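Local coordinates for ubiquitin-conjugating enzyme-like protein (Leishmania mexicana, PDB 6ZM3), which probably acts as a UBE2V-type ubiquitin-conjugating enzyme variant, partnering a catalytic E2 in the assembly of ubiquitin chains, at residues 10-15 / 107-112; 67-72 / 76-81. One frame throughout, in Å; residues are numbered along the deposited sequence. Where two conformers were deposited one is given.

Contact 1. Residues 10-15 / 107-112; sequences NFRLLE and WDRRTT
Arg-12, on helix 9-22, and Thr-112, at the end of the loop 107-112, come nearest in the backbone with their CA atoms 9.3 Å apart, a gap spanned by one long side chain. The pairing belongs to the ubiquitin-conjugating (UBC) fold, where it ties the N-terminal helix to the loop entering helix 113-125. CG of Arg-12 is anti to the backbone N (chi1 170°) and the chain then bends at chi2, which carries the guanidinium end-on to backbone carbonyls of the type I turn from Asp-108 to Thr-111. Both terminal nitrogens grip a single acceptor: NH1 of Arg-12 lies 2.9 Å and NH2 of Arg-12 3.1 Å from O of Arg-109. This oxygen sits close to the guanidinium plane; NH2 meets it nearly along the C=O axis, whereas NH1 comes from above the carbonyl plane. O of Thr-111, also at the guanidinium edge, is 2.7 Å from NH2 of Arg-12. NE of Arg-12 has a salt bridge to Glu-16 one helical turn on, which helps to fix the rotation of the group. Within the type I turn OD1 of Asp-108 accepts from N of Arg-110 at 3.0 Å, an Asx turn, and NH2 of Arg-110 adds a salt bridge to OD2 of Asp-108. Thr-112 is the N-cap of helix 113-125, its OG1 bonded to N of Leu-115. The guanidinium of Arg-109 returns toward Arg-12, and its NH2 bonds to O of Val-7, before helix 9-22. A water accepts from Arg-12 NH1 at 3.0 Å and from Arg-109 NH2 at 3.2 Å, bridging the two cationic groups.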
ATOM      1  N   ASN B  10     -22.298  14.783  12.962  1.00 21.16           N
ATOM      2  CA  ASN B  10     -21.495  13.972  13.859  1.00 19.06           C
ATOM      3  C   ASN B  10     -22.214  12.638  14.085  1.00 20.58           C
ATOM      4  O   ASN B  10     -21.572  11.611  14.160  1.00 20.51           O
ATOM      5  CB  ASN B  10     -21.168  14.691  15.170  1.00 20.21           C
ATOM      6  CG  ASN B  10     -20.290  15.913  15.015  1.00 20.22           C
ATOM      7  OD1 ASN B  10     -19.690  16.115  13.966  1.00 25.78           O
ATOM      8  ND2 ASN B  10     -20.200  16.723  16.057  1.00 22.45           N
ATOM      9  N   PHE B  11     -23.545  12.661  14.220  1.00 20.48           N
ATOM     10  CA  PHE B  11     -24.279  11.422  14.459  1.00 19.65           C
ATOM     11  C   PHE B  11     -24.441  10.582  13.199  1.00 18.41           C
ATOM     12  O   PHE B  11     -24.460   9.367  13.282  1.00 18.13           O
ATOM     13  CB  PHE B  11     -25.638  11.692  15.112  1.00 21.17           C
ATOM     14  CG  PHE B  11     -25.509  12.053  16.574  1.00 21.24           C
ATOM     15  CD1 PHE B  11     -25.173  11.087  17.518  1.00 20.63           C
ATOM     16  CD2 PHE B  11     -25.634  13.370  16.989  1.00 18.76           C
ATOM     17  CE1 PHE B  11     -25.032  11.421  18.860  1.00 18.72           C
ATOM     18  CE2 PHE B  11     -25.521  13.700  18.339  1.00 19.60           C
ATOM     19  CZ  PHE B  11     -25.215  12.731  19.275  1.00 19.89           C
ATOM     20  N   ARG B  12     -24.538  11.218  12.029  1.00 20.45           N
ATOM     21  CA  ARG B  12     -24.440  10.481  10.772  1.00 19.57           C
ATOM     22  C   ARG B  12     -23.111   9.722  10.678  1.00 18.20           C
ATOM     23  O   ARG B  12     -23.091   8.552  10.320  1.00 18.58           O
ATOM     24  CB  ARG B  12     -24.693  11.421   9.584  1.00 21.19           C
ATOM     25  CG  ARG B  12     -24.385  10.793   8.231  1.00 25.81           C
ATOM     26  CD  ARG B  12     -25.122   9.493   7.951  1.00 25.16           C
ATOM     27  NE  ARG B  12     -24.694   9.230   6.592  1.00 28.72           N
ATOM     28  CZ  ARG B  12     -25.349   9.624   5.505  1.00 30.82           C
ATOM     29  NH1 ARG B  12     -26.524  10.222   5.627  1.00 24.42           N
ATOM     30  NH2 ARG B  12     -24.834   9.367   4.310  1.00 32.21           N
ATOM     31  N   LEU B  13     -22.008  10.396  11.018  1.00 19.50           N
ATOM     32  CA  LEU B  13     -20.703   9.758  10.878  1.00 19.13           C
ATOM     33  C   LEU B  13     -20.503   8.674  11.942  1.00 18.30           C
ATOM     34  O   LEU B  13     -19.934   7.630  11.639  1.00 18.18           O
ATOM     35  CB  LEU B  13     -19.639  10.847  10.899  1.00 19.30           C
ATOM     36  CG  LEU B  13     -19.530  11.626   9.584  1.00 22.11           C
ATOM     37  CD1 LEU B  13     -18.689  12.868   9.791  1.00 22.70           C
ATOM     38  CD2 LEU B  13     -18.925  10.763   8.497  1.00 21.77           C
ATOM     39  N   LEU B  14     -21.053   8.886  13.153  1.00 18.07           N
ATOM     40  CA  LEU B  14     -21.086   7.791  14.129  1.00 19.27           C
ATOM     41  C   LEU B  14     -21.862   6.589  13.594  1.00 19.93           C
ATOM     42  O   LEU B  14     -21.516   5.452  13.891  1.00 22.11           O
ATOM     43  CB  LEU B  14     -21.712   8.279  15.438  1.00 21.78           C
ATOM     44  CG  LEU B  14     -20.785   9.102  16.326  1.00 23.49           C
ATOM     45  CD1 LEU B  14     -21.563  10.000  17.282  1.00 29.16           C
ATOM     46  CD2 LEU B  14     -19.825   8.206  17.111  1.00 26.48           C
ATOM     47  N   GLU B  15     -22.981   6.835  12.895  1.00 20.88           N
ATOM     48  CA  GLU B  15     -23.742   5.739  12.301  1.00 23.08           C
ATOM     49  C   GLU B  15     -22.869   4.960  11.319  1.00 20.74           C
ATOM     50  O   GLU B  15     -22.830   3.732  11.301  1.00 22.06           O
ATOM     51  CB  GLU B  15     -25.008   6.260  11.594  1.00 27.25           C
ATOM     52  CG  GLU B  15     -25.863   5.139  10.996  1.00 34.62           C
ATOM     53  CD  GLU B  15     -27.249   5.600  10.579  1.00 37.25           C
ATOM     54  OE1 GLU B  15     -27.334   6.529   9.764  1.00 41.32           O
ATOM     55  OE2 GLU B  15     -28.239   5.064  11.106  1.00 48.25           O
ATOM     56  N   TRP B 107     -27.345  14.166  -5.897  1.00 31.55           N
ATOM     57  CA  TRP B 107     -26.910  13.771  -4.553  1.00 30.97           C
ATOM     58  C   TRP B 107     -28.141  13.547  -3.675  1.00 33.51           C
ATOM     59  O   TRP B 107     -28.959  14.451  -3.531  1.00 33.73           O
ATOM     60  CB  TRP B 107     -25.976  14.833  -3.943  1.00 32.21           C
ATOM     61  CG  TRP B 107     -25.611  14.589  -2.504  1.00 32.21           C
ATOM     62  CD1 TRP B 107     -25.904  15.369  -1.420  1.00 32.90           C
ATOM     63  CD2 TRP B 107     -24.865  13.469  -1.995  1.00 31.52           C
ATOM     64  NE1 TRP B 107     -25.398  14.802  -0.273  1.00 34.69           N
ATOM     65  CE2 TRP B 107     -24.779  13.627  -0.593  1.00 31.90           C
ATOM     66  CE3 TRP B 107     -24.298  12.331  -2.586  1.00 29.45           C
ATOM     67  CZ2 TRP B 107     -24.096  12.717   0.215  1.00 32.23           C
ATOM     68  CZ3 TRP B 107     -23.644  11.417  -1.782  1.00 32.85           C
ATOM     69  CH2 TRP B 107     -23.570  11.600  -0.399  1.00 31.58           C
ATOM     70  N   ASP B 108     -28.245  12.339  -3.110  1.00 30.62           N
ATOM     71  CA  ASP B 108     -29.193  11.971  -2.072  1.00 30.68           C
ATOM     72  C   ASP B 108     -28.434  11.815  -0.743  1.00 35.33           C
ATOM     73  O   ASP B 108     -27.620  10.908  -0.631  1.00 32.81           O
ATOM     74  CB  ASP B 108     -29.841  10.652  -2.487  1.00 29.86           C
ATOM     75  CG  ASP B 108     -30.883  10.109  -1.519  1.00 35.72           C
ATOM     76  OD1 ASP B 108     -30.979  10.638  -0.391  1.00 36.53           O
ATOM     77  OD2 ASP B 108     -31.581   9.146  -1.906  1.00 42.24           O
ATOM     78  N   ARG B 109     -28.687  12.712   0.232  1.00 35.31           N
ATOM     79  CA  ARG B 109     -28.321  12.613   1.642  1.00 38.66           C
ATOM     80  C   ARG B 109     -28.050  11.180   2.101  1.00 37.63           C
ATOM     81  O   ARG B 109     -27.093  10.937   2.836  1.00 40.59           O
ATOM     82  CB  ARG B 109     -29.506  13.066   2.508  1.00 47.59           C
ATOM     83  CG  ARG B 109     -29.376  14.460   3.099  1.00 47.54           C
ATOM     84  CD  ARG B 109     -30.221  14.537   4.359  1.00 47.77           C
ATOM     85  NE  ARG B 109     -29.613  13.876   5.521  1.00 43.26           N
ATOM     86  CZ  ARG B 109     -28.986  14.506   6.513  1.00 38.72           C
ATOM     87  NH1 ARG B 109     -28.877  15.822   6.511  1.00 37.55           N
ATOM     88  NH2 ARG B 109     -28.466  13.809   7.517  1.00 40.56           N
ATOM     89  N   ARG B 110     -28.917  10.243   1.705  1.00 36.56           N
ATOM     90  CA  ARG B 110     -28.958   8.903   2.276  1.00 33.59           C
ATOM     91  C   ARG B 110     -27.742   8.064   1.867  1.00 36.12           C
ATOM     92  O   ARG B 110     -27.502   6.982   2.415  1.00 28.07           O
ATOM     93  CB  ARG B 110     -30.298   8.230   1.953  1.00 39.19           C
ATOM     94  CG  ARG B 110     -31.456   8.728   2.811  1.00 40.21           C
ATOM     95  CD  ARG B 110     -32.773   8.173   2.283  1.00 42.87           C
ATOM     96  NE  ARG B 110     -33.137   8.713   0.969  1.00 38.65           N
ATOM     97  CZ  ARG B 110     -34.138   8.288   0.197  1.00 42.64           C
ATOM     98  NH1 ARG B 110     -34.927   7.297   0.579  1.00 44.22           N
ATOM     99  NH2 ARG B 110     -34.348   8.858  -0.973  1.00 42.65           N
ATOM    100  N   THR B 111     -27.011   8.552   0.854  1.00 27.71           N
ATOM    101  CA  THR B 111     -25.950   7.781   0.237  1.00 29.76           C
ATOM    102  C   THR B 111     -24.757   7.805   1.207  1.00 25.43           C
ATOM    103  O   THR B 111     -24.333   8.868   1.659  1.00 25.81           O
ATOM    104  CB  THR B 111     -25.775   8.220  -1.238  1.00 32.17           C
ATOM    105  OG1 THR B 111     -26.493   9.430  -1.483  1.00 33.33           O
ATOM    106  CG2 THR B 111     -26.453   7.301  -2.224  1.00 31.76           C
ATOM    107  N   THR B 112     -24.261   6.615   1.551  1.00 25.34           N
ATOM    108  CA  THR B 112     -23.161   6.502   2.512  1.00 26.84           C
ATOM    109  C   THR B 112     -21.823   6.424   1.783  1.00 27.44           C
ATOM    110  O   THR B 112     -21.792   6.117   0.585  1.00 27.79           O
ATOM    111  CB  THR B 112     -23.331   5.250   3.368  1.00 25.55           C
ATOM    112  OG1 THR B 112     -23.257   4.141   2.484  1.00 24.18           O
ATOM    113  CG2 THR B 112     -24.679   5.214   4.063  1.00 28.99           C
TER
HETATM  114  O   HOH W   1     -28.629  10.590   7.703  1.00 33.44           O

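Contact 2. Residues 67-72 / 76-81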
ATOM      1  N   TYR B  67     -12.989  12.919   2.484  1.00 26.48           N
ATOM      2  CA  TYR B  67     -13.135  14.042   3.383  1.00 27.14           C
ATOM      3  C   TYR B  67     -14.621  14.346   3.550  1.00 29.76           C
ATOM      4  O   TYR B  67     -15.283  14.612   2.559  1.00 27.44           O
ATOM      5  CB  TYR B  67     -12.462  15.264   2.766  1.00 30.64           C
ATOM      6  CG  TYR B  67     -12.521  16.535   3.571  1.00 30.58           C
ATOM      7  CD1 TYR B  67     -12.332  16.532   4.943  1.00 28.63           C
ATOM      8  CD2 TYR B  67     -12.732  17.758   2.950  1.00 31.50           C
ATOM      9  CE1 TYR B  67     -12.357  17.692   5.687  1.00 30.52           C
ATOM     10  CE2 TYR B  67     -12.762  18.936   3.684  1.00 35.17           C
ATOM     11  CZ  TYR B  67     -12.581  18.903   5.055  1.00 34.43           C
ATOM     12  OH  TYR B  67     -12.605  20.039   5.803  1.00 33.75           O
ATOM     13  N   CYS B  68     -15.127  14.256   4.787  1.00 26.27           N
ATOM     14  CA  CYS B  68     -16.475  14.716   5.118  1.00 28.37           C
ATOM     15  C   CYS B  68     -16.392  16.068   5.830  1.00 28.79           C
ATOM     16  O   CYS B  68     -16.018  16.158   6.998  1.00 28.27           O
ATOM     17  CB  CYS B  68     -17.236  13.672   5.943  1.00 25.57           C
ATOM     18  SG  CYS B  68     -17.291  12.015   5.227  1.00 27.23           S
ATOM     19  N   ASP B  69     -16.713  17.153   5.107  0.50 31.58           N
ATOM     20  CA  ASP B  69     -16.550  18.492   5.654  0.50 31.65           C
ATOM     21  C   ASP B  69     -17.744  18.866   6.538  0.50 31.38           C
ATOM     22  O   ASP B  69     -18.594  18.027   6.828  0.50 31.24           O
ATOM     23  CB  ASP B  69     -16.255  19.513   4.548  0.50 35.16           C
ATOM     24  CG  ASP B  69     -17.430  19.815   3.633  0.50 37.62           C
ATOM     25  OD1 ASP B  69     -18.337  18.922   3.464  0.50 35.71           O
ATOM     26  OD2 ASP B  69     -17.419  20.938   3.066  0.50 32.53           O
ATOM     27  N   GLU B  70     -17.777  20.132   6.971  1.00 28.56           N
ATOM     28  CA  GLU B  70     -18.835  20.695   7.809  1.00 34.67           C
ATOM     29  C   GLU B  70     -20.234  20.281   7.357  1.00 32.35           C
ATOM     30  O   GLU B  70     -21.120  20.136   8.200  1.00 32.61           O
ATOM     31  CB  GLU B  70     -18.968  22.212   7.673  1.00 40.48           C
ATOM     32  CG  GLU B  70     -17.864  23.023   8.298  1.00 48.77           C
ATOM     33  CD  GLU B  70     -17.010  23.688   7.231  1.00 47.11           C
ATOM     34  OE1 GLU B  70     -17.574  24.374   6.350  1.00 48.58           O
ATOM     35  OE2 GLU B  70     -15.792  23.527   7.284  1.00 55.46           O
ATOM     36  N   ASN B  71     -20.451  20.167   6.038  1.00 31.36           N
ATOM     37  CA  ASN B  71     -21.808  20.079   5.524  1.00 31.19           C
ATOM     38  C   ASN B  71     -22.183  18.650   5.139  1.00 29.10           C
ATOM     39  O   ASN B  71     -23.306  18.437   4.711  1.00 32.32           O
ATOM     40  CB  ASN B  71     -22.108  21.153   4.463  1.00 35.47           C
ATOM     41  CG  ASN B  71     -21.974  22.576   4.976  1.00 36.92           C
ATOM     42  OD1 ASN B  71     -21.502  23.455   4.270  1.00 39.85           O
ATOM     43  ND2 ASN B  71     -22.396  22.833   6.200  1.00 35.77           N
ATOM     44  N   TYR B  72     -21.292  17.646   5.316  1.00 27.81           N
ATOM     45  CA  TYR B  72     -21.655  16.259   5.079  1.00 26.91           C
ATOM     46  C   TYR B  72     -22.788  15.852   6.028  1.00 25.85           C
ATOM     47  O   TYR B  72     -22.765  16.303   7.183  1.00 25.64           O
ATOM     48  CB  TYR B  72     -20.492  15.307   5.371  1.00 26.00           C
ATOM     49  CG  TYR B  72     -20.756  13.845   5.070  1.00 27.45           C
ATOM     50  CD1 TYR B  72     -20.701  13.372   3.770  1.00 24.94           C
ATOM     51  CD2 TYR B  72     -21.028  12.921   6.087  1.00 25.67           C
ATOM     52  CE1 TYR B  72     -20.919  12.040   3.468  1.00 25.70           C
ATOM     53  CE2 TYR B  72     -21.254  11.579   5.790  1.00 25.96           C
ATOM     54  CZ  TYR B  72     -21.168  11.125   4.482  1.00 24.61           C
ATOM     55  OH  TYR B  72     -21.359   9.818   4.111  1.00 25.77           O
ATOM     56  N   PRO B  76     -22.139  16.185  -0.897  1.00 35.49           N
ATOM     57  CA  PRO B  76     -21.455  14.894  -0.960  1.00 30.78           C
ATOM     58  C   PRO B  76     -20.095  14.918  -0.255  1.00 26.30           C
ATOM     59  O   PRO B  76     -19.538  15.987  -0.001  1.00 29.27           O
ATOM     60  CB  PRO B  76     -21.309  14.640  -2.479  1.00 32.93           C
ATOM     61  CG  PRO B  76     -22.293  15.611  -3.125  1.00 30.98           C
ATOM     62  CD  PRO B  76     -22.257  16.824  -2.218  1.00 33.84           C
ATOM     63  N   PRO B  77     -19.510  13.741   0.080  1.00 25.69           N
ATOM     64  CA  PRO B  77     -18.140  13.695   0.571  1.00 26.82           C
ATOM     65  C   PRO B  77     -17.198  14.018  -0.591  1.00 27.87           C
ATOM     66  O   PRO B  77     -17.538  13.797  -1.759  1.00 34.12           O
ATOM     67  CB  PRO B  77     -17.935  12.220   0.944  1.00 27.10           C
ATOM     68  CG  PRO B  77     -18.959  11.431   0.149  1.00 30.82           C
ATOM     69  CD  PRO B  77     -20.086  12.404  -0.107  1.00 25.98           C
ATOM     70  N   HIS B  78     -16.008  14.505  -0.252  1.00 31.24           N
ATOM     71  CA  HIS B  78     -14.947  14.718  -1.233  1.00 30.37           C
ATOM     72  C   HIS B  78     -14.117  13.449  -1.304  1.00 28.06           C
ATOM     73  O   HIS B  78     -13.545  13.068  -0.285  1.00 27.21           O
ATOM     74  CB  HIS B  78     -14.105  15.929  -0.816  1.00 32.43           C
ATOM     75  CG  HIS B  78     -14.940  17.141  -0.565  1.00 45.05           C
ATOM     76  ND1 HIS B  78     -15.643  17.774  -1.572  1.00 46.51           N
ATOM     77  CD2 HIS B  78     -15.204  17.832   0.566  1.00 51.46           C
ATOM     78  CE1 HIS B  78     -16.283  18.808  -1.077  1.00 48.18           C
ATOM     79  NE2 HIS B  78     -16.033  18.866   0.234  1.00 50.93           N
ATOM     80  N   ILE B  79     -14.123  12.795  -2.471  1.00 26.71           N
ATOM     81  CA  ILE B  79     -13.440  11.535  -2.704  1.00 25.46           C
ATOM     82  C   ILE B  79     -12.326  11.798  -3.721  1.00 29.11           C
ATOM     83  O   ILE B  79     -12.574  12.347  -4.797  1.00 25.48           O
ATOM     84  CB  ILE B  79     -14.429  10.438  -3.162  1.00 25.50           C
ATOM     85  CG1 ILE B  79     -15.648  10.319  -2.227  1.00 24.65           C
ATOM     86  CG2 ILE B  79     -13.751   9.084  -3.382  1.00 25.85           C
ATOM     87  CD1 ILE B  79     -16.437   9.019  -2.417  1.00 23.96           C
ATOM     88  N   ARG B  80     -11.098  11.391  -3.369  1.00 24.28           N
ATOM     89  CA  ARG B  80      -9.945  11.464  -4.259  1.00 26.02           C
ATOM     90  C   ARG B  80      -9.350  10.059  -4.353  1.00 24.72           C
ATOM     91  O   ARG B  80      -9.105   9.419  -3.321  1.00 21.82           O
ATOM     92  CB  ARG B  80      -8.870  12.327  -3.593  1.00 29.23           C
ATOM     93  CG  ARG B  80      -7.940  13.079  -4.533  1.00 38.28           C
ATOM     94  CD  ARG B  80      -7.100  14.129  -3.816  1.00 41.74           C
ATOM     95  NE  ARG B  80      -6.694  13.728  -2.465  1.00 48.48           N
ATOM     96  CZ  ARG B  80      -5.475  13.281  -2.117  1.00 46.73           C
ATOM     97  NH1 ARG B  80      -4.511  13.183  -3.019  1.00 48.80           N
ATOM     98  NH2 ARG B  80      -5.211  12.953  -0.859  1.00 43.25           N
ATOM     99  N   PHE B  81      -9.052   9.609  -5.571  1.00 23.24           N
ATOM    100  CA  PHE B  81      -8.269   8.392  -5.706  1.00 21.29           C
ATOM    101  C   PHE B  81      -6.813   8.712  -5.377  1.00 23.86           C
ATOM    102  O   PHE B  81      -6.278   9.729  -5.839  1.00 24.36           O
ATOM    103  CB  PHE B  81      -8.382   7.793  -7.106  1.00 20.14           C
ATOM    104  CG  PHE B  81      -9.592   6.924  -7.350  1.00 20.81           C
ATOM    105  CD1 PHE B  81     -10.806   7.495  -7.729  1.00 21.24           C
ATOM    106  CD2 PHE B  81      -9.512   5.545  -7.242  1.00 21.15           C
ATOM    107  CE1 PHE B  81     -11.911   6.693  -7.968  1.00 20.84           C
ATOM    108  CE2 PHE B  81     -10.608   4.747  -7.502  1.00 21.73           C
ATOM    109  CZ  PHE B  81     -11.802   5.329  -7.880  1.00 21.23           C
TER
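Tyr-72 receives Pro-77 at the edge of its ring, with CE1 3.7 Å from CD of the proline, while SG of Cys-68 lies 3.7 Å above the centre of one face. The rings of Tyr-67 and His-78 lie side by side and meet rim to rim, neither over the other: their planes are 30° apart and the CD2 atoms of Tyr-67 and His-78 are separated by 3.4 Å. N of Asp-69 sits 4.3 Å above the centre of the Tyr-67 ring, and Tyr-44 stacks on this tyrosine. The segments take in the end of strand 61-67, the turn after it and the outermost strand 78-81 of the UBC sheet, and Tyr-72, Pro-76 and Pro-77 belong to the YPxxPP signature of E2-like proteins. Tyr-67 and His-78 are an antiparallel hydrogen-bonded pair, with N of Tyr-67 2.8 Å from O of His-78 and N of His-78 2.9 Å from O of Tyr-67. Beyond it the chain makes a type I turn from Asp-69 to Tyr-72. The first torsion of Tyr-72 (chi1 -176°) turns the ring away from its own backbone N, toward Leu-13 and Met-113, and its OH bonds to Glu-16.

In the fold
From the N terminus the chain enters helix 9-22, whose Arg-12 is met again only after the whole four-stranded meander, when loop 107-112 closes the long loop of contact 1. Nested within it, contact 2 closes a short one, between the end of strand 61-67 and strand 78-81. The two centres are about 11 Å apart and the contacts touch. The indole of Trp-107 packs on Pro-76 and Pro-77, while Arg-12 packs against Tyr-72; Glu-16 is shared by the two contacts. The proline-rich connection is therefore held between the N-terminal helix and the loop before helix 113-125, joining both to the edge of the sheet.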